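Local coordinates for GEO10716p1 (Drosophila melanogaster, PDB 7BTG), which probably removes phosphate from phosphoarginine in target proteins, as a Drosophila member of the low molecular weight protein tyrosine phosphatase family, at residues Glu18-His23 against Ala137-Ile142; Val26-Gln31 against Ser145-Leu150; Ala38-Trp43 against Asn87-Glu92; Gly112-Arg117 against Leu150-Ser155. The protein carries 1 engineered substitution. All coordinates share one frame; numbering follows the deposited sequence.

Contact 1. Residues Glu18-His23 against Ala137-Ile142. With PO4 (phosphate ion), chain C.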
loop_
_atom_site.group_PDB
_atom_site.type_symbol
_atom_site.label_atom_id
_atom_site.label_comp_id
_atom_site.label_asym_id
_atom_site.label_seq_id
_atom_site.Cartn_x
_atom_site.Cartn_y
_atom_site.Cartn_z
ATOM N N GLU A 18 -1.990 -3.205 -3.183
ATOM C CA GLU A 18 -2.284 -4.579 -2.793
ATOM C C GLU A 18 -2.365 -5.495 -4.005
ATOM O O GLU A 18 -1.762 -6.572 -4.027
ATOM C CB GLU A 18 -3.585 -4.648 -2.009
ATOM C CG GLU A 18 -3.952 -6.076 -1.648
ATOM C CD GLU A 18 -5.282 -6.143 -0.947
ATOM O OE1 GLU A 18 -5.788 -5.071 -0.577
ATOM O OE2 GLU A 18 -5.817 -7.258 -0.764
ATOM N N ALA A 19 -3.104 -5.078 -5.027
ATOM C CA ALA A 19 -3.303 -5.926 -6.194
ATOM C C ALA A 19 -2.014 -6.080 -7.000
ATOM O O ALA A 19 -1.725 -7.168 -7.520
ATOM C CB ALA A 19 -4.410 -5.338 -7.064
ATOM N N ILE A 20 -1.234 -4.997 -7.109
ATOM C CA ILE A 20 0.030 -5.017 -7.845
ATOM C C ILE A 20 1.006 -6.007 -7.223
ATOM O O ILE A 20 1.602 -6.844 -7.916
ATOM C CB ILE A 20 0.639 -3.605 -7.893
ATOM C CG1 ILE A 20 0.029 -2.809 -9.042
ATOM C CG2 ILE A 20 2.166 -3.681 -7.993
ATOM C CD1 ILE A 20 0.358 -1.337 -9.004
ATOM N N LEU A 21 1.202 -5.913 -5.910
ATOM C CA LEU A 21 2.139 -6.801 -5.242
ATOM C C LEU A 21 1.630 -8.231 -5.258
ATOM O O LEU A 21 2.422 -9.179 -5.355
ATOM C CB LEU A 21 2.378 -6.342 -3.804
ATOM C CG LEU A 21 3.383 -7.237 -3.086
ATOM C CD1 LEU A 21 4.681 -7.202 -3.881
ATOM C CD2 LEU A 21 3.604 -6.835 -1.629
ATOM N N LYS A 22 0.308 -8.403 -5.144
ATOM C CA LYS A 22 -0.277 -9.732 -5.282
ATOM C C LYS A 22 0.083 -10.355 -6.628
ATOM O O LYS A 22 0.417 -11.546 -6.695
ATOM C CB LYS A 22 -1.793 -9.667 -5.107
ATOM C CG LYS A 22 -2.255 -10.024 -3.712
ATOM C CD LYS A 22 -3.724 -9.675 -3.478
ATOM C CE LYS A 22 -4.151 -10.118 -2.077
ATOM N NZ LYS A 22 -5.618 -10.009 -1.890
ATOM N N HIS A 23 0.035 -9.561 -7.707
ATOM C CA HIS A 23 0.416 -10.053 -9.025
ATOM C C HIS A 23 1.900 -10.396 -9.075
ATOM O O HIS A 23 2.280 -11.485 -9.517
ATOM C CB HIS A 23 0.073 -9.026 -10.099
ATOM C CG HIS A 23 0.358 -9.492 -11.499
ATOM N ND1 HIS A 23 -0.102 -10.697 -11.993
ATOM C CD2 HIS A 23 1.063 -8.918 -12.507
ATOM C CE1 HIS A 23 0.303 -10.842 -13.244
ATOM N NE2 HIS A 23 1.011 -9.778 -13.580
ATOM N N ALA A 137 0.308 8.306 -12.401
ATOM C CA ALA A 137 1.531 8.526 -11.639
ATOM C C ALA A 137 1.615 7.586 -10.437
ATOM O O ALA A 137 2.669 6.987 -10.177
ATOM C CB ALA A 137 1.610 9.983 -11.184
ATOM N N ALA A 138 0.515 7.440 -9.692
ATOM C CA ALA A 138 0.550 6.592 -8.504
ATOM C C ALA A 138 0.813 5.143 -8.876
ATOM O O ALA A 138 1.565 4.439 -8.188
ATOM C CB ALA A 138 -0.764 6.711 -7.723
ATOM N N TYR A 139 0.184 4.672 -9.951
ATOM C CA TYR A 139 0.406 3.300 -10.373
ATOM C C TYR A 139 1.880 3.062 -10.664
ATOM O O TYR A 139 2.445 2.049 -10.238
ATOM C CB TYR A 139 -0.448 2.988 -11.599
ATOM C CG TYR A 139 -0.155 1.626 -12.182
ATOM C CD1 TYR A 139 0.848 1.456 -13.132
ATOM C CD2 TYR A 139 -0.873 0.512 -11.786
ATOM C CE1 TYR A 139 1.126 0.224 -13.655
ATOM C CE2 TYR A 139 -0.595 -0.730 -12.311
ATOM C CZ TYR A 139 0.405 -0.864 -13.243
ATOM O OH TYR A 139 0.697 -2.097 -13.778
ATOM N N LEU A 140 2.517 3.992 -11.382
ATOM C CA LEU A 140 3.923 3.831 -11.746
ATOM C C LEU A 140 4.822 3.894 -10.517
ATOM O O LEU A 140 5.720 3.056 -10.361
ATOM C CB LEU A 140 4.331 4.894 -12.773
ATOM C CG LEU A 140 3.664 4.814 -14.164
ATOM C CD1 LEU A 140 3.804 6.132 -14.938
ATOM C CD2 LEU A 140 4.192 3.638 -15.015
ATOM N N GLN A 141 4.593 4.875 -9.632
ATOM C CA GLN A 141 5.342 4.932 -8.376
ATOM C C GLN A 141 5.157 3.662 -7.560
ATOM O O GLN A 141 6.109 3.161 -6.954
ATOM C CB GLN A 141 4.910 6.131 -7.535
ATOM C CG GLN A 141 5.598 7.446 -7.800
ATOM C CD GLN A 141 4.826 8.619 -7.176
ATOM O OE1 GLN A 141 3.629 8.760 -7.388
ATOM N NE2 GLN A 141 5.514 9.447 -6.395
ATOM N N ILE A 142 3.935 3.139 -7.512
ATOM C CA ILE A 142 3.685 1.956 -6.700
ATOM C C ILE A 142 4.357 0.738 -7.325
ATOM O O ILE A 142 4.941 -0.099 -6.625
ATOM C CB ILE A 142 2.169 1.746 -6.506
ATOM C CG1 ILE A 142 1.567 2.826 -5.593
ATOM C CG2 ILE A 142 1.906 0.398 -5.900
ATOM C CD1 ILE A 142 0.033 2.949 -5.703
HETATM P P PO4 C . -8.875 -8.691 0.150
HETATM O O1 PO4 C . -8.199 -10.040 0.021
HETATM O O2 PO4 C . -8.830 -7.932 -1.164
HETATM O O3 PO4 C . -10.319 -8.915 0.518
HETATM O O4 PO4 C . -8.223 -7.937 1.305
#
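The Tyr139 ring receives Ile20 obliquely: the methyl CD1 of Ile20 comes to 3.5 Å from CE2 of Tyr139 and touches the neighbouring CD2 as well, while His60 stacks on the same ring. A second flat group, the Glu18 carboxylate, points to the other flank of helix 13-27, where OE2 meets Lys22 and a phosphate ion and OE1 is hydrogen-bonded to Ser37. Ile20 suits the interface because its branches reach in different directions. With CG1 beside the backbone N and chi2 near 169°, CD1 stretches toward helix 133-154 and slots between Tyr139 and Ile142, lying 3.9 Å from CG2 of Ile142. All three residues are buried and only carbon atoms meet, where two helices pack beside the central parallel sheet of this α/β phosphatase fold. One turn separates Glu18 from Lys22, whose extended chain brings NZ to 3.0 Å from Glu18 OE2, a salt bridge on the anti lone pair of that oxygen. NZ also makes a weak 3.2 Å bond to phosphate O1, and His66 holds the ion too; it probably came from the crystallisation liquor. With an alanine here in place of Glu18, Lys22 would probably be left without its carboxylate mate and the Ser37 hydroxyl without this partner. Glu18 OE2 lies only 3.1 Å from phosphate O2, so the lysine charge probably eases the repulsion between carboxylate and phosphate. Helix 13-27 therefore presents a greasy flank to its neighbour and a polar one to the ion.

Contact 2. Residues Val26-Gln31 against Ser145-Leu150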
loop_
_atom_site.group_PDB
_atom_site.type_symbol
_atom_site.label_atom_id
_atom_site.label_comp_id
_atom_site.label_asym_id
_atom_site.label_seq_id
_atom_site.Cartn_x
_atom_site.Cartn_y
_atom_site.Cartn_z
ATOM N N VAL A 26 2.856 -13.767 -7.572
ATOM C CA VAL A 26 2.515 -14.958 -8.341
ATOM C C VAL A 26 3.395 -15.050 -9.588
ATOM O O VAL A 26 3.906 -16.126 -9.914
ATOM C CB VAL A 26 1.006 -14.996 -8.674
ATOM C CG1 VAL A 26 0.186 -14.713 -7.438
ATOM C CG2 VAL A 26 0.622 -14.052 -9.806
ATOM N N LYS A 27 3.628 -13.922 -10.272
ATOM C CA LYS A 27 4.507 -13.922 -11.439
ATOM C C LYS A 27 5.935 -14.256 -11.044
ATOM O O LYS A 27 6.718 -14.727 -11.876
ATOM C CB LYS A 27 4.457 -12.562 -12.143
ATOM C CG LYS A 27 4.960 -12.558 -13.586
ATOM C CD LYS A 27 5.491 -11.170 -14.020
ATOM C CE LYS A 27 6.830 -10.813 -13.328
ATOM N NZ LYS A 27 7.984 -11.714 -13.718
ATOM N N ARG A 28 6.295 -14.011 -9.787
ATOM C CA ARG A 28 7.559 -14.477 -9.237
ATOM C C ARG A 28 7.426 -15.801 -8.508
ATOM O O ARG A 28 8.437 -16.317 -8.021
ATOM C CB ARG A 28 8.142 -13.450 -8.266
ATOM C CG ARG A 28 9.231 -12.573 -8.843
ATOM C CD ARG A 28 8.680 -11.452 -9.703
ATOM N NE ARG A 28 9.340 -10.202 -9.347
ATOM C CZ ARG A 28 9.387 -9.124 -10.117
ATOM N NH1 ARG A 28 8.813 -9.125 -11.318
ATOM N NH2 ARG A 28 10.013 -8.044 -9.678
ATOM N N ASN A 29 6.204 -16.327 -8.380
ATOM C CA ASN A 29 5.956 -17.640 -7.783
ATOM C C ASN A 29 6.505 -17.736 -6.358
ATOM O O ASN A 29 7.158 -18.715 -5.989
ATOM C CB ASN A 29 6.537 -18.745 -8.673
ATOM C CG ASN A 29 5.895 -20.100 -8.426
ATOM O OD1 ASN A 29 4.877 -20.433 -9.035
ATOM N ND2 ASN A 29 6.491 -20.892 -7.537
ATOM N N LEU A 30 6.230 -16.728 -5.538
ATOM C CA LEU A 30 6.785 -16.696 -4.192
ATOM C C LEU A 30 5.861 -17.352 -3.172
ATOM O O LEU A 30 4.651 -17.474 -3.364
ATOM C CB LEU A 30 7.068 -15.263 -3.735
ATOM C CG LEU A 30 7.932 -14.320 -4.563
ATOM C CD1 LEU A 30 8.361 -13.172 -3.672
ATOM C CD2 LEU A 30 9.134 -15.036 -5.147
ATOM N N GLN A 31 6.461 -17.748 -2.059
ATOM C CA GLN A 31 5.745 -18.218 -0.882
ATOM C C GLN A 31 6.513 -17.691 0.327
ATOM O O GLN A 31 7.681 -17.322 0.172
ATOM C CB GLN A 31 5.671 -19.744 -0.869
ATOM C CG GLN A 31 4.804 -20.343 -1.965
ATOM C CD GLN A 31 5.581 -21.308 -2.859
ATOM O OE1 GLN A 31 5.982 -22.376 -2.415
ATOM N NE2 GLN A 31 5.761 -20.948 -4.126
ATOM N N SER A 145 8.123 0.966 -6.799
ATOM C CA SER A 145 8.356 0.795 -5.368
ATOM C C SER A 145 8.279 -0.668 -4.972
ATOM O O SER A 145 9.160 -1.176 -4.272
ATOM C CB SER A 145 7.338 1.607 -4.549
ATOM O OG SER A 145 7.386 2.988 -4.837
ATOM N N CYS A 146 7.212 -1.360 -5.383
ATOM C CA CYS A 146 7.108 -2.781 -5.066
ATOM C C CYS A 146 8.244 -3.579 -5.708
ATOM O O CYS A 146 8.743 -4.550 -5.127
ATOM C CB CYS A 146 5.760 -3.341 -5.535
ATOM S SG CYS A 146 4.299 -2.790 -4.631
ATOM N N GLU A 147 8.633 -3.216 -6.929
ATOM C CA GLU A 147 9.699 -3.957 -7.599
ATOM C C GLU A 147 11.010 -3.850 -6.837
ATOM O O GLU A 147 11.649 -4.864 -6.536
ATOM C CB GLU A 147 9.869 -3.448 -9.020
ATOM C CG GLU A 147 8.629 -3.612 -9.824
ATOM C CD GLU A 147 8.910 -3.947 -11.239
ATOM O OE1 GLU A 147 9.646 -4.925 -11.475
ATOM O OE2 GLU A 147 8.411 -3.209 -12.111
ATOM N N ARG A 148 11.428 -2.628 -6.503
ATOM C CA ARG A 148 12.686 -2.499 -5.775
ATOM C C ARG A 148 12.586 -3.100 -4.384
ATOM O O ARG A 148 13.570 -3.649 -3.882
ATOM C CB ARG A 148 13.119 -1.035 -5.729
ATOM C CG ARG A 148 13.326 -0.497 -7.123
ATOM C CD ARG A 148 14.212 0.695 -7.185
ATOM N NE ARG A 148 14.319 1.155 -8.565
ATOM C CZ ARG A 148 15.200 0.688 -9.448
ATOM N NH1 ARG A 148 16.063 -0.249 -9.097
ATOM N NH2 ARG A 148 15.218 1.161 -10.685
ATOM N N PHE A 149 11.405 -3.051 -3.769
ATOM C CA PHE A 149 11.238 -3.669 -2.459
ATOM C C PHE A 149 11.472 -5.175 -2.519
ATOM O O PHE A 149 12.130 -5.746 -1.643
ATOM C CB PHE A 149 9.848 -3.370 -1.897
ATOM C CG PHE A 149 9.459 -4.276 -0.753
ATOM C CD1 PHE A 149 8.464 -5.228 -0.911
ATOM C CD2 PHE A 149 10.109 -4.200 0.453
ATOM C CE1 PHE A 149 8.099 -6.062 0.122
ATOM C CE2 PHE A 149 9.760 -5.042 1.501
ATOM C CZ PHE A 149 8.756 -5.976 1.331
ATOM N N LEU A 150 10.910 -5.841 -3.533
ATOM C CA LEU A 150 11.075 -7.291 -3.631
ATOM C C LEU A 150 12.531 -7.650 -3.898
ATOM O O LEU A 150 13.067 -8.595 -3.309
ATOM C CB LEU A 150 10.180 -7.847 -4.736
ATOM C CG LEU A 150 8.666 -7.920 -4.540
ATOM C CD1 LEU A 150 8.016 -8.130 -5.891
ATOM C CD2 LEU A 150 8.290 -9.047 -3.591
HETATM O O HOH W 1 11.879 -7.058 -8.444
#
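Arg28 and Leu30 reach across to helix 133-154 from the Schellman motif that ends helix 13-27. Asn29 is its pivot, leaving the helix with positive phi (57°), a conformation asparagine tolerates better than most residues, and its N bonds back to Val26 O at 2.8 Å. The turn leaves both Arg28 and Leu30 pointing at the same neighbouring helix.

The apolar part rests on two leucines. CD1 of Leu30 lies 4.1 Å from CD2 of Leu150, the two side chains meeting at a slant, and the other methyl of Leu150, CD1, sits 4.2 Å from NE of Arg28. Leucine serves well at position 150, a buried site: Leu21 and Leu24 of helix 13-27 and Trp33 also pack on it, so its branched end fills the junction between helix and turn.

The charged part lies farther toward solvent. Arg28 is bent at chi2 (79°) and again at chi3, which swings its guanidinium along helix 133-154, toward Glu147. This ion pair is long, and the two flat groups are turned 61° apart, so the charges attract without the paired, coplanar bonds of a tight bridge. Arginine suits a partly exposed place, since its aliphatic stem can run past Leu30, and NE near Leu150, while its head stays near water. A water donates to the backbone O of Glu147 at 2.9 Å, though its link to Arg28 is weak and doubtfully short. OE1 of Glu147 stands at the guanidinium edge, near its plane, 3.6 Å from NH2 of Arg28.

Contact 3. Residues Ala38-Trp43 against Asn87-Glu92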
loop_
_atom_site.group_PDB
_atom_site.type_symbol
_atom_site.label_atom_id
_atom_site.label_comp_id
_atom_site.label_asym_id
_atom_site.label_seq_id
_atom_site.Cartn_x
_atom_site.Cartn_y
_atom_site.Cartn_z
ATOM N N ALA A 38 -5.383 -1.345 4.147
ATOM C CA ALA A 38 -6.251 -0.749 5.149
ATOM C C ALA A 38 -6.089 0.765 5.082
ATOM O O ALA A 38 -5.217 1.283 4.373
ATOM C CB ALA A 38 -5.939 -1.302 6.544
ATOM N N GLY A 39 -6.923 1.479 5.857
ATOM C CA GLY A 39 -6.994 2.926 5.771
ATOM C C GLY A 39 -7.014 3.583 7.137
ATOM O O GLY A 39 -7.015 2.916 8.169
ATOM N N LEU A 40 -7.037 4.912 7.118
ATOM C CA LEU A 40 -6.928 5.719 8.329
ATOM C C LEU A 40 -8.156 6.606 8.588
ATOM O O LEU A 40 -8.112 7.454 9.485
ATOM C CB LEU A 40 -5.648 6.561 8.245
ATOM C CG LEU A 40 -4.355 5.746 8.027
ATOM C CD1 LEU A 40 -3.222 6.612 7.602
ATOM C CD2 LEU A 40 -3.943 4.965 9.289
ATOM N N ARG A 41 -9.242 6.447 7.824
ATOM C CA ARG A 41 -10.467 7.224 8.002
ATOM C C ARG A 41 -11.659 6.345 7.660
ATOM O O ARG A 41 -11.548 5.402 6.877
ATOM C CB ARG A 41 -10.528 8.480 7.111
ATOM C CG ARG A 41 -9.408 9.493 7.276
ATOM C CD ARG A 41 -9.532 10.331 8.543
ATOM N NE ARG A 41 -8.497 11.349 8.534
ATOM C CZ ARG A 41 -7.235 11.118 8.894
ATOM N NH1 ARG A 41 -6.877 9.912 9.308
ATOM N NH2 ARG A 41 -6.333 12.083 8.841
ATOM N N SER A 42 -12.819 6.670 8.236
ATOM C CA SER A 42 -14.014 5.896 7.896
ATOM C C SER A 42 -14.650 6.313 6.566
ATOM O O SER A 42 -15.618 5.676 6.156
ATOM C CB SER A 42 -15.055 6.010 9.010
ATOM O OG SER A 42 -15.435 7.364 9.165
ATOM N N TRP A 43 -14.099 7.323 5.875
ATOM C CA TRP A 43 -14.754 7.962 4.734
ATOM C C TRP A 43 -15.255 6.951 3.712
ATOM O O TRP A 43 -16.453 6.883 3.416
ATOM C CB TRP A 43 -13.789 8.947 4.064
ATOM C CG TRP A 43 -13.309 10.038 4.966
ATOM C CD1 TRP A 43 -13.915 10.482 6.114
ATOM C CD2 TRP A 43 -12.121 10.821 4.809
ATOM N NE1 TRP A 43 -13.182 11.499 6.663
ATOM C CE2 TRP A 43 -12.071 11.722 5.893
ATOM C CE3 TRP A 43 -11.093 10.849 3.857
ATOM C CZ2 TRP A 43 -11.039 12.643 6.051
ATOM C CZ3 TRP A 43 -10.053 11.765 4.024
ATOM C CH2 TRP A 43 -10.041 12.648 5.103
ATOM N N ASN A 87 3.787 11.015 4.023
ATOM C CA ASN A 87 4.365 11.247 5.333
ATOM C C ASN A 87 3.280 11.537 6.356
ATOM O O ASN A 87 3.448 11.239 7.543
ATOM C CB ASN A 87 5.384 12.371 5.272
ATOM C CG ASN A 87 6.326 12.334 6.447
ATOM O OD1 ASN A 87 6.345 13.248 7.284
ATOM N ND2 ASN A 87 7.095 11.254 6.543
ATOM N N SER A 88 2.142 12.067 5.909
ATOM C CA SER A 88 0.971 12.125 6.771
ATOM C C SER A 88 0.588 10.737 7.272
ATOM O O SER A 88 0.456 10.523 8.485
ATOM C CB SER A 88 -0.202 12.769 6.036
ATOM O OG SER A 88 -1.419 12.479 6.713
ATOM N N ASN A 89 0.356 9.793 6.341
ATOM C CA ASN A 89 0.059 8.414 6.726
ATOM C C ASN A 89 1.118 7.898 7.681
ATOM O O ASN A 89 0.803 7.305 8.715
ATOM C CB ASN A 89 0.017 7.451 5.525
ATOM C CG ASN A 89 -0.897 7.879 4.382
ATOM O OD1 ASN A 89 -0.715 7.388 3.257
ATOM N ND2 ASN A 89 -1.882 8.737 4.643
ATOM N N LEU A 90 2.394 8.079 7.313
ATOM C CA LEU A 90 3.492 7.546 8.114
ATOM C C LEU A 90 3.413 8.045 9.552
ATOM O O LEU A 90 3.497 7.255 10.494
ATOM C CB LEU A 90 4.840 7.926 7.492
ATOM C CG LEU A 90 6.099 7.295 8.086
ATOM C CD1 LEU A 90 6.059 5.807 7.919
ATOM C CD2 LEU A 90 7.360 7.876 7.386
ATOM N N LEU A 91 3.238 9.356 9.733
ATOM C CA LEU A 91 3.209 9.925 11.078
ATOM C C LEU A 91 2.032 9.397 11.881
ATOM O O LEU A 91 2.172 9.128 13.079
ATOM C CB LEU A 91 3.155 11.452 11.027
ATOM C CG LEU A 91 4.416 12.163 10.563
ATOM C CD1 LEU A 91 4.391 13.597 11.043
ATOM C CD2 LEU A 91 5.634 11.444 11.079
ATOM N N GLU A 92 0.862 9.248 11.246
ATOM C CA GLU A 92 -0.276 8.723 11.981
ATOM C C GLU A 92 -0.038 7.271 12.355
ATOM O O GLU A 92 -0.432 6.835 13.445
ATOM C CB GLU A 92 -1.565 8.865 11.171
ATOM C CG GLU A 92 -1.898 10.304 10.800
ATOM C CD GLU A 92 -3.265 10.466 10.142
ATOM O OE1 GLU A 92 -4.044 9.497 10.097
ATOM O OE2 GLU A 92 -3.565 11.589 9.698
#
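Two torsions bring Arg41 and Glu92 together: the arginine folds at chi2 (-75°), turning its guanidinium back over its own backbone, whereas the glutamate stays extended (chi2 -173°) and carries its carboxylate out from the helix to meet it. The grip is end-on and doubled, NH1 of Arg41 to OE1 of Glu92 at 3.0 Å and NH2 of Arg41 to OE2 of Glu92 at 2.9 Å. Both bonds are almost straight and use syn lone pairs, arginine's flat head matching two parallel N-H groups to two oxygens, and the two planes lie only 10° apart. NH1 of Arg41 bonds as well to Leu40 O at 2.8 Å, from above the carbonyl plane, which helps hold the bend. In this α/β fold the contact joins the loop leaving edge strand 34-39 to the first turns of helix 87-99, which follows strand 81-84. Beneath the ion pair leucine suits the buried place, Leu40 CD1 lying 3.8 Å from CA of Asn89, with Leu93 and Met96 continuing the greasy surface. A leucine in place of Arg41 would probably leave the Glu92 carboxylate without its counter-charge. CB of Arg41 rests 3.6 Å above the ring centre of Trp43.

Contact 4. Residues Gly112-Arg117 against Leu150-Ser155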
loop_
_atom_site.group_PDB
_atom_site.type_symbol
_atom_site.label_atom_id
_atom_site.label_comp_id
_atom_site.label_asym_id
_atom_site.label_seq_id
_atom_site.Cartn_x
_atom_site.Cartn_y
_atom_site.Cartn_z
ATOM N N GLY A 112 7.322 4.641 -1.039
ATOM C CA GLY A 112 8.072 5.300 -2.085
ATOM C C GLY A 112 9.527 5.514 -1.758
ATOM O O GLY A 112 10.287 5.881 -2.655
ATOM N N SER A 113 9.942 5.274 -0.515
ATOM C CA SER A 113 11.367 5.344 -0.207
ATOM C C SER A 113 12.156 4.254 -0.919
ATOM O O SER A 113 13.387 4.330 -0.963
ATOM C CB SER A 113 11.606 5.272 1.313
ATOM O OG SER A 113 11.479 3.955 1.821
ATOM N N TYR A 114 11.484 3.238 -1.468
ATOM C CA TYR A 114 12.186 2.237 -2.261
ATOM C C TYR A 114 12.426 2.682 -3.690
ATOM O O TYR A 114 13.194 2.026 -4.398
ATOM C CB TYR A 114 11.425 0.914 -2.257
ATOM C CG TYR A 114 11.550 0.215 -0.946
ATOM C CD1 TYR A 114 12.598 -0.649 -0.698
ATOM C CD2 TYR A 114 10.647 0.464 0.077
ATOM C CE1 TYR A 114 12.734 -1.274 0.527
ATOM C CE2 TYR A 114 10.773 -0.145 1.301
ATOM C CZ TYR A 114 11.816 -1.014 1.525
ATOM O OH TYR A 114 11.930 -1.626 2.749
ATOM N N ILE A 115 11.798 3.770 -4.134
ATOM C CA ILE A 115 12.026 4.220 -5.502
ATOM C C ILE A 115 13.491 4.585 -5.705
ATOM O O ILE A 115 14.084 4.280 -6.748
ATOM C CB ILE A 115 11.096 5.398 -5.852
ATOM C CG1 ILE A 115 9.659 4.903 -5.992
ATOM C CG2 ILE A 115 11.542 6.052 -7.157
ATOM C CD1 ILE A 115 8.725 5.927 -6.597
ATOM N N GLY A 116 14.101 5.226 -4.709
ATOM C CA GLY A 116 15.490 5.619 -4.788
ATOM C C GLY A 116 15.723 7.017 -5.303
ATOM O O GLY A 116 16.882 7.402 -5.497
ATOM N N ARG A 117 14.665 7.778 -5.564
ATOM C CA ARG A 117 14.769 9.184 -5.942
ATOM C C ARG A 117 13.904 9.963 -4.971
ATOM O O ARG A 117 12.673 9.908 -5.061
ATOM C CB ARG A 117 14.307 9.417 -7.380
ATOM C CG ARG A 117 14.964 8.498 -8.379
ATOM C CD ARG A 117 14.549 8.821 -9.798
ATOM N NE ARG A 117 13.144 8.506 -10.069
ATOM C CZ ARG A 117 12.666 7.280 -10.287
ATOM N NH1 ARG A 117 13.461 6.214 -10.252
ATOM N NH2 ARG A 117 11.372 7.113 -10.526
ATOM N N LEU A 150 10.910 -5.841 -3.533
ATOM C CA LEU A 150 11.075 -7.291 -3.631
ATOM C C LEU A 150 12.531 -7.650 -3.898
ATOM O O LEU A 150 13.067 -8.595 -3.309
ATOM C CB LEU A 150 10.180 -7.847 -4.736
ATOM C CG LEU A 150 8.666 -7.920 -4.540
ATOM C CD1 LEU A 150 8.016 -8.130 -5.891
ATOM C CD2 LEU A 150 8.290 -9.047 -3.591
ATOM N N GLN A 151 13.182 -6.886 -4.777
ATOM C CA GLN A 151 14.599 -7.052 -5.060
ATOM C C GLN A 151 15.430 -6.977 -3.795
ATOM O O GLN A 151 16.456 -7.657 -3.689
ATOM C CB GLN A 151 15.038 -5.980 -6.054
ATOM C CG GLN A 151 16.473 -6.074 -6.512
ATOM C CD GLN A 151 17.093 -4.706 -6.781
ATOM O OE1 GLN A 151 16.525 -3.885 -7.504
ATOM N NE2 GLN A 151 18.259 -4.454 -6.187
ATOM N N HIS A 152 14.999 -6.174 -2.817
ATOM C CA HIS A 152 15.786 -5.983 -1.604
ATOM C C HIS A 152 15.514 -7.055 -0.565
ATOM O O HIS A 152 16.421 -7.420 0.187
ATOM C CB HIS A 152 15.511 -4.606 -1.000
ATOM C CG HIS A 152 15.948 -3.465 -1.870
ATOM N ND1 HIS A 152 16.064 -3.574 -3.242
ATOM C CD2 HIS A 152 16.308 -2.195 -1.563
ATOM C CE1 HIS A 152 16.469 -2.419 -3.743
ATOM N NE2 HIS A 152 16.625 -1.566 -2.745
ATOM N N TYR A 153 14.285 -7.574 -0.505
ATOM C CA TYR A 153 13.974 -8.572 0.510
ATOM C C TYR A 153 14.567 -9.929 0.155
ATOM O O TYR A 153 14.960 -10.683 1.050
ATOM C CB TYR A 153 12.459 -8.665 0.712
ATOM C CG TYR A 153 11.982 -9.988 1.279
ATOM C CD1 TYR A 153 11.872 -10.193 2.651
ATOM C CD2 TYR A 153 11.642 -11.038 0.430
ATOM C CE1 TYR A 153 11.429 -11.417 3.157
ATOM C CE2 TYR A 153 11.209 -12.251 0.920
ATOM C CZ TYR A 153 11.101 -12.441 2.279
ATOM O OH TYR A 153 10.664 -13.672 2.738
ATOM N N LYS A 154 14.642 -10.255 -1.139
ATOM C CA LYS A 154 15.269 -11.499 -1.577
ATOM C C LYS A 154 16.791 -11.452 -1.487
ATOM O O LYS A 154 17.433 -12.512 -1.447
ATOM C CB LYS A 154 14.857 -11.826 -3.016
ATOM C CG LYS A 154 15.656 -11.083 -4.076
ATOM N N SER A 155 17.373 -10.254 -1.430
ATOM C CA SER A 155 18.817 -10.097 -1.514
ATOM C C SER A 155 19.516 -10.643 -0.273
ATOM O O SER A 155 18.958 -10.652 0.830
ATOM C CB SER A 155 19.178 -8.624 -1.700
ATOM O OG SER A 155 19.992 -8.163 -0.636
#
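Tyr114 meets His152 in an offset edge-to-face pair that joins the short 3-10 turn after edge strand 107-110 to the last turns of helix 133-154. The edge of the tyrosine is directed at the face of the histidine, with the planes at 70° and the ring centroids 5.9 Å apart. The contact is modest, with a firm side and a loose one. On the firm side Tyr114, whose chi1 of -74° turns the ring toward helix 133-154, is packed by Tyr81 and Phe83 of strand 81-84 and lies edge-to-face with Phe149, while its hydroxyl is hydrogen-bonded to Gln109. Tyrosine fits here because its carbon edges can join the aromatic cluster and its polar end can still find a partner. His152, by contrast, is exposed on the outer surface of the helix; an aromatic ring that also tolerates water suits such a spot. Within the turn Ile115 N bonds to Gly112 O at 3.0 Å, and Gly116 follows with a positive phi (93°) at which a CB would strike the preceding carbonyl. Toward the helix end the bonding weakens, as in the weak Ser155 N to His152 O bond. Between the rings the nearest approach is 4.1 Å, from CD1 of Tyr114 to CD2 of His152.

Contacts 1 and 2 pair the same two helices, 13-27 and 133-154, at successive levels. Contact 1 is wholly buried and hydrocarbon, whereas contact 2, at the capped C-terminal end of helix 13-27, mixes leucines with a stretched ion pair; Leu21 and Cys146 join them. Contact 4 continues outward along helix 133-154, shares Leu150 with contact 2, and is a surface contact between aromatic rings. Contact 3 stands apart, on the opposite side of the chain's centre from contacts 1 and 2, and its centre lies about 25 Å from that of contact 2. Partly buried, it uses straight, paired charged bonds over a leucine to tie a loop to another helix.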